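Local coordinates for putative Type I topoisomerase (Deinococcus radiodurans, PDB 3M4A), which probably relaxes DNA as a type IB topoisomerase, breaking one strand, letting strand passage occur and rejoining the break without ATP, at residues Asp269-Val274 against Ser288-Val293. Residues are numbered along the deposited sequence; the frame is centred on the assembly and turned at random. Where two conformers were deposited one is given.
Sequences DCVKFV and SYICPV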
loop_
_atom_site.group_PDB
_atom_site.type_symbol
_atom_site.label_atom_id
_atom_site.label_comp_id
_atom_site.label_asym_id
_atom_site.label_seq_id
_atom_site.Cartn_x
_atom_site.Cartn_y
_atom_site.Cartn_z
ATOM N N ASP A 269 0.583 7.555 23.205
ATOM C CA ASP A 269 0.405 6.101 23.158
ATOM C C ASP A 269 0.185 5.604 21.728
ATOM O O ASP A 269 0.706 4.557 21.336
ATOM C CB ASP A 269 -0.785 5.663 24.008
ATOM C CG ASP A 269 -0.519 5.765 25.499
ATOM O OD1 ASP A 269 0.661 5.751 25.918
ATOM O OD2 ASP A 269 -1.509 5.826 26.251
ATOM N N CYS A 270 -0.606 6.357 20.972
ATOM C CA CYS A 270 -0.895 6.040 19.572
ATOM C C CYS A 270 0.376 6.015 18.728
ATOM O O CYS A 270 0.624 5.038 18.014
ATOM C CB CYS A 270 -1.899 7.050 19.017
ATOM S SG CYS A 270 -2.284 6.909 17.264
ATOM N N VAL A 271 1.189 7.070 18.830
ATOM C CA VAL A 271 2.435 7.160 18.082
ATOM C C VAL A 271 3.356 5.989 18.407
ATOM O O VAL A 271 3.965 5.424 17.511
ATOM C CB VAL A 271 3.170 8.514 18.309
ATOM C CG1 VAL A 271 4.564 8.500 17.674
ATOM C CG2 VAL A 271 2.338 9.658 17.735
ATOM N N LYS A 272 3.437 5.630 19.682
ATOM C CA LYS A 272 4.304 4.528 20.085
ATOM C C LYS A 272 3.795 3.176 19.560
ATOM O O LYS A 272 4.595 2.322 19.182
ATOM C CB LYS A 272 4.514 4.544 21.603
ATOM C CG LYS A 272 5.199 5.832 22.064
ATOM C CD LYS A 272 5.791 5.748 23.459
ATOM C CE LYS A 272 4.713 5.613 24.516
ATOM N NZ LYS A 272 5.199 6.015 25.865
ATOM N N PHE A 273 2.473 3.005 19.492
ATOM C CA PHE A 273 1.873 1.765 18.978
ATOM C C PHE A 273 2.157 1.626 17.488
ATOM O O PHE A 273 2.591 0.580 17.027
ATOM C CB PHE A 273 0.360 1.748 19.244
ATOM C CG PHE A 273 -0.280 0.402 19.080
ATOM C CD1 PHE A 273 -0.661 -0.343 20.187
ATOM C CD2 PHE A 273 -0.539 -0.119 17.809
ATOM C CE1 PHE A 273 -1.253 -1.581 20.043
ATOM C CE2 PHE A 273 -1.148 -1.369 17.651
ATOM C CZ PHE A 273 -1.492 -2.106 18.774
ATOM N N VAL A 274 1.904 2.692 16.737
ATOM C CA VAL A 274 2.142 2.667 15.296
ATOM C C VAL A 274 3.648 2.547 15.002
ATOM O O VAL A 274 4.056 1.887 14.039
ATOM C CB VAL A 274 1.513 3.907 14.610
ATOM C CG1 VAL A 274 1.840 3.948 13.108
ATOM C CG2 VAL A 274 0.012 3.913 14.838
ATOM N N SER A 288 6.935 11.654 9.813
ATOM C CA SER A 288 6.916 11.238 8.410
ATOM C C SER A 288 5.792 10.276 8.000
ATOM O O SER A 288 5.537 10.122 6.801
ATOM C CB SER A 288 8.245 10.573 8.053
ATOM O OG SER A 288 9.318 11.499 8.138
ATOM N N TYR A 289 5.139 9.620 8.957
ATOM C CA TYR A 289 4.200 8.567 8.596
ATOM C C TYR A 289 2.736 8.912 8.893
ATOM O O TYR A 289 1.903 8.811 7.993
ATOM C CB TYR A 289 4.647 7.216 9.184
ATOM C CG TYR A 289 5.873 6.671 8.478
ATOM C CD1 TYR A 289 7.161 6.957 8.938
ATOM C CD2 TYR A 289 5.748 5.917 7.319
ATOM C CE1 TYR A 289 8.287 6.482 8.272
ATOM C CE2 TYR A 289 6.869 5.434 6.647
ATOM C CZ TYR A 289 8.132 5.719 7.126
ATOM O OH TYR A 289 9.234 5.223 6.447
ATOM N N ILE A 290 2.422 9.356 10.108
ATOM C CA ILE A 290 1.028 9.636 10.471
ATOM C C ILE A 290 0.651 11.043 10.012
ATOM O O ILE A 290 1.284 12.031 10.423
ATOM C CB ILE A 290 0.786 9.541 11.997
ATOM C CG1 ILE A 290 1.166 8.163 12.555
ATOM C CG2 ILE A 290 -0.673 9.833 12.328
ATOM C CD1 ILE A 290 1.181 8.089 14.062
ATOM N N CYS A 291 -0.377 11.147 9.177
ATOM C CA CYS A 291 -0.862 12.462 8.743
ATOM C C CYS A 291 -1.425 13.230 9.951
ATOM O O CYS A 291 -2.291 12.737 10.650
ATOM C CB CYS A 291 -1.912 12.307 7.641
ATOM S SG CYS A 291 -2.604 13.876 7.110
ATOM N N PRO A 292 -0.946 14.470 10.190
ATOM C CA PRO A 292 -1.374 15.195 11.387
ATOM C C PRO A 292 -2.854 15.549 11.417
ATOM O O PRO A 292 -3.423 15.813 12.477
ATOM C CB PRO A 292 -0.522 16.477 11.346
ATOM C CG PRO A 292 -0.147 16.650 9.949
ATOM C CD PRO A 292 -0.022 15.256 9.361
ATOM N N VAL A 293 -3.496 15.540 10.257
ATOM C CA VAL A 293 -4.924 15.794 10.207
ATOM C C VAL A 293 -5.709 14.865 11.137
ATOM O O VAL A 293 -6.646 15.293 11.797
ATOM C CB VAL A 293 -5.449 15.723 8.754
ATOM C CG1 VAL A 293 -6.988 15.771 8.719
ATOM C CG2 VAL A 293 -4.841 16.871 7.931
#
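Ile290 reaches across to Val271 and Val274 with a single methyl group, and the direct contact is entirely apolar. Its CD1 lies 4.2 Å from Val271 CG2 and 4.2 Å from Val274 CB, so the methyl rests on two side chains one helical turn apart on helix 260-278. The isoleucine is extended: CG1 stands anti to its carbonyl carbon (chi1 -58°) and CD1 continues outward (chi2 170°), carrying the tip to the helix. On Val271 the branch that meets it is the one beside the backbone N, CG2, and the two side chains run at a slant to each other. The backbones stay apart, with 8.1 Å between Val271 CA and Ile290 CA. Phe295 of helix 292-299 touches Cys270, Val271 and Ile290, while Thr285 of helix 282-289 touches Val274 and Ile290, so both helices pack against Ile290.

Hydrogen bonds do not run between the segments. Val274 N bonds to Cys270 O at 3.0 Å, within the helical turn that carries both valines. Past Ile290, Cys291 takes the N-cap position of helix 292-299, its SG accepting a weak bond from Val293 N at 3.7 Å (N-H...S angle 151°). Thr244 OG1 of helix 235-254 hydrogen-bonds to Cys291 N between the two helices.

All three touching residues are buried in the catalytic-core region shared with eukaryotic topoisomerase I, about 24 Å from the bound DNA at the nearest atom. The contact therefore joins helix 260-278 to the connection between helices 282-289 and 292-299 through dispersion and exclusion of water, burying only 128 Å².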